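Interleukin-20 receptor subunit beta (PDB 6DF3) pairs with IL20RA to form a receptor for interleukins 19, 20 and 24, and with IL22RA1 to form one for interleukins 20 and 24. Local coordinates at residues Glu28-Ser33 with Val79-Gly84; Pro2-Leu7 with Ser21-Pro26. The protein carries 1 engineered substitution. One frame throughout, in Å; residues are numbered along the deposited sequence.

Interaction 1 of 2, residues Glu28-Ser33 with Val79-Gly84; sequences ETVYYS and VRATLG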
loop_
_atom_site.group_PDB
_atom_site.type_symbol
_atom_site.label_atom_id
_atom_site.label_comp_id
_atom_site.label_asym_id
_atom_site.label_seq_id
_atom_site.Cartn_x
_atom_site.Cartn_y
_atom_site.Cartn_z
ATOM N N GLU C 28 -1.757 44.494 8.935
ATOM C CA GLU C 28 -2.586 43.322 8.566
ATOM C C GLU C 28 -1.828 42.034 8.802
ATOM O O GLU C 28 -0.622 42.074 9.020
ATOM C CB GLU C 28 -3.078 43.458 7.105
ATOM C CG GLU C 28 -4.292 44.416 7.001
ATOM C CD GLU C 28 -4.484 45.088 5.636
ATOM O OE1 GLU C 28 -4.468 44.392 4.587
ATOM O OE2 GLU C 28 -4.660 46.325 5.617
ATOM N N THR C 29 -2.509 40.890 8.797
ATOM C CA THR C 29 -1.808 39.655 9.062
ATOM C C THR C 29 -1.448 39.001 7.748
ATOM O O THR C 29 -2.282 38.871 6.842
ATOM C CB THR C 29 -2.537 38.613 9.936
ATOM O OG1 THR C 29 -3.044 37.528 9.119
ATOM C CG2 THR C 29 -3.577 39.228 10.872
ATOM N N VAL C 30 -0.200 38.572 7.661
ATOM C CA VAL C 30 0.316 38.002 6.429
ATOM C C VAL C 30 -0.052 36.525 6.340
ATOM O O VAL C 30 -0.002 35.789 7.358
ATOM C CB VAL C 30 1.838 38.203 6.315
ATOM C CG1 VAL C 30 2.408 37.454 5.098
ATOM C CG2 VAL C 30 2.144 39.704 6.255
ATOM N N TYR C 31 -0.444 36.127 5.125
ATOM C CA TYR C 31 -0.636 34.705 4.779
ATOM C C TYR C 31 0.465 34.175 3.843
ATOM O O TYR C 31 1.131 34.937 3.140
ATOM C CB TYR C 31 -2.054 34.526 4.197
ATOM C CG TYR C 31 -3.187 34.714 5.249
ATOM C CD1 TYR C 31 -3.236 33.889 6.411
ATOM C CD2 TYR C 31 -4.209 35.673 5.081
ATOM C CE1 TYR C 31 -4.239 34.042 7.374
ATOM C CE2 TYR C 31 -5.227 35.823 6.051
ATOM C CZ TYR C 31 -5.230 34.998 7.180
ATOM O OH TYR C 31 -6.194 35.078 8.141
ATOM N N TYR C 32 0.677 32.877 3.852
ATOM C CA TYR C 32 1.747 32.286 3.040
ATOM C C TYR C 32 1.184 31.179 2.160
ATOM O O TYR C 32 0.255 30.506 2.582
ATOM C CB TYR C 32 2.850 31.705 3.972
ATOM C CG TYR C 32 3.457 32.730 4.869
ATOM C CD1 TYR C 32 4.361 33.643 4.368
ATOM C CD2 TYR C 32 3.090 32.829 6.221
ATOM C CE1 TYR C 32 4.900 34.638 5.162
ATOM C CE2 TYR C 32 3.644 33.814 7.040
ATOM C CZ TYR C 32 4.552 34.721 6.491
ATOM O OH TYR C 32 5.099 35.730 7.234
ATOM N N SER C 33 1.767 30.935 0.989
ATOM C CA SER C 33 1.410 29.744 0.152
ATOM C C SER C 33 2.659 28.979 -0.171
ATOM O O SER C 33 3.680 29.581 -0.515
ATOM C CB SER C 33 0.699 30.139 -1.144
ATOM O OG SER C 33 -0.366 31.025 -0.822
ATOM N N VAL C 79 7.923 29.241 -1.387
ATOM C CA VAL C 79 6.891 29.857 -0.560
ATOM C C VAL C 79 6.728 31.326 -0.890
ATOM O O VAL C 79 7.679 31.988 -1.275
ATOM C CB VAL C 79 7.217 29.696 0.918
ATOM C CG1 VAL C 79 8.505 30.431 1.257
ATOM C CG2 VAL C 79 6.066 30.196 1.807
ATOM N N ARG C 80 5.520 31.845 -0.774
ATOM C CA ARG C 80 5.347 33.283 -0.962
ATOM C C ARG C 80 4.347 33.822 0.026
ATOM O O ARG C 80 3.608 33.068 0.652
ATOM C CB ARG C 80 4.911 33.593 -2.391
ATOM C CG ARG C 80 3.446 33.285 -2.721
ATOM C CD ARG C 80 3.059 33.682 -4.142
ATOM N NE ARG C 80 1.779 33.060 -4.477
ATOM C CZ ARG C 80 1.192 33.104 -5.674
ATOM N NH1 ARG C 80 1.726 33.778 -6.682
ATOM N NH2 ARG C 80 0.039 32.460 -5.849
ATOM N N ALA C 81 4.326 35.140 0.148
ATOM C CA ALA C 81 3.459 35.796 1.076
ATOM C C ALA C 81 2.408 36.567 0.312
ATOM O O ALA C 81 2.685 37.063 -0.766
ATOM C CB ALA C 81 4.269 36.724 1.944
ATOM N N THR C 82 1.206 36.610 0.891
ATOM C CA THR C 82 0.063 37.395 0.402
ATOM C C THR C 82 -0.521 38.309 1.490
ATOM O O THR C 82 -0.491 38.004 2.703
ATOM C CB THR C 82 -1.115 36.528 -0.141
ATOM O OG1 THR C 82 -1.297 35.348 0.657
ATOM C CG2 THR C 82 -0.862 36.103 -1.584
ATOM N N LEU C 83 -1.073 39.413 0.991
ATOM C CA LEU C 83 -1.660 40.488 1.786
ATOM C C LEU C 83 -2.614 41.231 0.829
ATOM O O LEU C 83 -2.377 42.391 0.452
ATOM C CB LEU C 83 -0.548 41.397 2.350
ATOM C CG LEU C 83 -0.823 42.175 3.635
ATOM C CD1 LEU C 83 0.427 42.856 4.177
ATOM C CD2 LEU C 83 -1.898 43.206 3.398
ATOM N N GLY C 84 -3.653 40.514 0.393
ATOM C CA GLY C 84 -4.635 41.043 -0.562
ATOM C C GLY C 84 -4.248 40.915 -2.028
ATOM O O GLY C 84 -4.170 39.806 -2.546
HETATM O O HOH W 1 0.313 33.308 -1.650
#
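In the first fibronectin type-III domain of the receptor, Tyr-31 to Ser-33 at the start of strand 31-37 pair with Arg-80 to Thr-82 near the end of strand 74-83, two antiparallel neighbours of a four-stranded sheet. The short segments meet at 144° between their N-to-C directions. Tyr-31 and Thr-82 form one hydrogen-bonded pair: Tyr-31 N reaches Thr-82 O at 3.1 Å, and Thr-82 N returns to Tyr-31 O at 2.8 Å. Ser-33 and Arg-80 make the next such pair, two residues further on. Between them the non-hydrogen-bonded pair Tyr-32 and Ala-81 brings the backbones closest, and Tyr-32 CA points its hydrogen at Arg-80 O.

On the Tyr-32 face, the ring takes Ala-81 CB obliquely, 3.9 Å from CE1, while Val-30 CG1 touches the same methyl at 3.7 Å. The other branch of Val-30 is turned to Leu-83: CG2 lies 4.1 Å from CD1, the two side chains crossing at about a right angle. On the opposite face Thr-82 OG1 stands between its own backbone N and carbonyl carbon (chi1 38°). From there it touches Tyr-31 CB and makes at most a weak bond to Tyr-31 O. On this same face a water hydrogen-bonded to Ser-33 OG also takes a weak bond from Arg-80 NE at 3.2 Å and has a weak one with Thr-82 OG1.

Beyond the pair, Tyr-32 meets the Trp-20 ring edge-to-face and its hydroxyl is bonded to Val-23 N. Strand 86-98 flanks strand 74-83 on its other edge, where Ala-81 and Val-79 bond through the backbone to Ser-88 and Ser-91 and Arg-80 rests on Thr-87 and Trp-90.

Interaction 2 of 2, residues Pro2-Leu7 with Ser21-Pro26; sequences PAPQNL and SPVIAP
Ser-21 N donates to Gln-5 O at 3.0 Å, nearly straight at 166°, where two irregular segments run roughly antiparallel and the CA atoms of Gln-5 and Ser-21 are 5.7 Å apart. Neither side forms a regular strand, and this bond is the backbone-to-backbone link between them.

Ser-21 binds a second time through its side chain, now to the next residue, Asn-6. Its OG, turned beside its own backbone N and away from the carbonyl carbon (chi1 -48°), donates to Asn-6 OD1 at 3.1 Å. The hydroxyl comes from the flank of the amide oxygen, with a C=O...donor angle of 101°, and is tilted out of the carbonyl plane; it also lies against Asn-6 CB. Asn-6 itself has a positive phi, a left-handed backbone bend, and its side chain sets off toward Ser-21.

At the other end Val-23 packs against the proline-rich chain. Its two methyls straddle the carbonyl oxygen of Pro-2, CG1 at 3.6 Å and CG2 at 3.5 Å. The apolar contacts are Val-23 CG1 on Pro-2 CB at 4.0 Å and CG2 on Pro-4 CB at 4.1 Å. Leu-1 adds to the cover of Val-23, and Pro-4 rests on Trp-20 and Val-79, with its O taken by Ser-91 OG.

Replacing Ser-21 with an alanine would probably leave Asn-6 OD1 without its hydroxyl mate and the carboxamide freer to turn, though the backbone bond could remain. The chemistry is thus split, two hydrogen bonds at Ser-21 and proline-valine packing at Val-23. The serine hydroxyl bonds Asn-6 on the oxygen side of the carboxamide; ND2, the predicted but here unoccupied N-glycosylation atom, takes no part in that bond.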
loop_
_atom_site.group_PDB
_atom_site.type_symbol
_atom_site.label_atom_id
_atom_site.label_comp_id
_atom_site.label_asym_id
_atom_site.label_seq_id
_atom_site.Cartn_x
_atom_site.Cartn_y
_atom_site.Cartn_z
ATOM N N PRO C 2 7.869 42.206 0.657
ATOM C CA PRO C 2 9.081 41.366 0.746
ATOM C C PRO C 2 8.797 39.864 0.617
ATOM O O PRO C 2 7.823 39.387 1.211
ATOM C CB PRO C 2 9.573 41.658 2.180
ATOM C CG PRO C 2 9.145 43.098 2.436
ATOM C CD PRO C 2 8.009 43.427 1.493
ATOM N N ALA C 3 9.615 39.109 -0.114
ATOM C CA ALA C 3 9.464 37.627 -0.069
ATOM C C ALA C 3 9.985 37.074 1.251
ATOM O O ALA C 3 10.841 37.690 1.894
ATOM C CB ALA C 3 10.173 36.971 -1.209
ATOM N N PRO C 4 9.444 35.934 1.697
ATOM C CA PRO C 4 9.988 35.301 2.915
ATOM C C PRO C 4 11.423 34.804 2.685
ATOM O O PRO C 4 11.733 34.419 1.575
ATOM C CB PRO C 4 9.048 34.092 3.158
ATOM C CG PRO C 4 8.033 34.111 2.050
ATOM C CD PRO C 4 8.414 35.117 1.024
ATOM N N GLN C 5 12.253 34.828 3.727
ATOM C CA GLN C 5 13.674 34.541 3.668
ATOM C C GLN C 5 13.967 33.445 4.683
ATOM O O GLN C 5 13.092 33.081 5.473
ATOM C CB GLN C 5 14.478 35.808 3.986
ATOM C CG GLN C 5 14.375 36.959 2.953
ATOM C CD GLN C 5 14.759 36.540 1.520
ATOM O OE1 GLN C 5 15.653 35.720 1.330
ATOM N NE2 GLN C 5 14.064 37.080 0.511
ATOM N N ASN C 6 15.191 32.912 4.631
ATOM C CA ASN C 6 15.698 31.923 5.581
ATOM C C ASN C 6 14.828 30.635 5.566
ATOM O O ASN C 6 14.336 30.173 6.562
ATOM C CB ASN C 6 15.842 32.573 6.969
ATOM C CG ASN C 6 16.603 33.935 6.906
ATOM O OD1 ASN C 6 16.021 35.060 6.923
ATOM N ND2 ASN C 6 17.915 33.828 6.767
ATOM N N LEU C 7 14.622 30.091 4.385
ATOM C CA LEU C 7 13.857 28.881 4.237
ATOM C C LEU C 7 14.695 27.713 4.631
ATOM O O LEU C 7 15.858 27.610 4.176
ATOM C CB LEU C 7 13.461 28.637 2.798
ATOM C CG LEU C 7 12.160 29.324 2.415
ATOM C CD1 LEU C 7 12.265 30.823 2.529
ATOM C CD2 LEU C 7 11.778 28.924 1.026
ATOM N N SER C 21 11.436 32.898 7.931
ATOM C CA SER C 21 11.238 34.069 8.777
ATOM C C SER C 21 9.952 34.789 8.344
ATOM O O SER C 21 9.668 34.866 7.166
ATOM C CB SER C 21 12.378 35.079 8.648
ATOM O OG SER C 21 13.613 34.445 8.758
ATOM N N PRO C 22 9.202 35.340 9.306
ATOM C CA PRO C 22 7.983 36.008 8.915
ATOM C C PRO C 22 8.252 37.309 8.188
ATOM O O PRO C 22 9.207 38.013 8.506
ATOM C CB PRO C 22 7.299 36.288 10.257
ATOM C CG PRO C 22 8.424 36.385 11.226
ATOM C CD PRO C 22 9.347 35.301 10.781
ATOM N N VAL C 23 7.397 37.624 7.236
ATOM C CA VAL C 23 7.478 38.876 6.529
ATOM C C VAL C 23 6.796 39.946 7.362
ATOM O O VAL C 23 5.692 39.731 7.868
ATOM C CB VAL C 23 6.838 38.768 5.149
ATOM C CG1 VAL C 23 6.688 40.134 4.495
ATOM C CG2 VAL C 23 7.685 37.818 4.309
ATOM N N ILE C 24 7.466 41.095 7.472
ATOM C CA ILE C 24 7.049 42.173 8.360
ATOM C C ILE C 24 5.950 42.985 7.678
ATOM O O ILE C 24 6.101 43.400 6.519
ATOM C CB ILE C 24 8.266 43.063 8.789
ATOM C CG1 ILE C 24 8.062 43.582 10.222
ATOM C CG2 ILE C 24 8.567 44.231 7.825
ATOM C CD1 ILE C 24 8.120 42.467 11.259
ATOM N N ALA C 25 4.848 43.211 8.392
ATOM C CA ALA C 25 3.708 43.941 7.839
ATOM C C ALA C 25 2.840 44.560 8.937
ATOM O O ALA C 25 1.656 44.210 9.072
ATOM C CB ALA C 25 2.881 43.014 6.950
ATOM N N PRO C 26 3.418 45.502 9.717
ATOM C CA PRO C 26 2.600 46.129 10.765
ATOM C C PRO C 26 1.320 46.692 10.130
ATOM O O PRO C 26 1.405 47.299 9.070
ATOM C CB PRO C 26 3.528 47.211 11.346
ATOM C CG PRO C 26 4.910 46.738 11.018
ATOM C CD PRO C 26 4.762 46.112 9.654
#

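How the interactions relate
Interactions 1 and 2 share one end of the first fibronectin type-III domain, their centres about 9 Å apart, and both segments of interaction 2 reach the sheet of interaction 1, 21-26 at Tyr-32 and Val-30 and 2-7 at Val-79. The polar tie is Tyr-32 OH to Val-23 N, 3.0 Å and probably a hydrogen bond, so Val-23 uses its amide for interaction 1 and its methyls for interaction 2. Two apolar touches back it up: Val-30 CG2 on Ala-25 CB at 3.5 Å, and Val-79 CG1 on Leu-7 CD2 at 3.6 Å. Both loop segments therefore lie over the face bearing Tyr-32. No other chain of the assembly touches either contact.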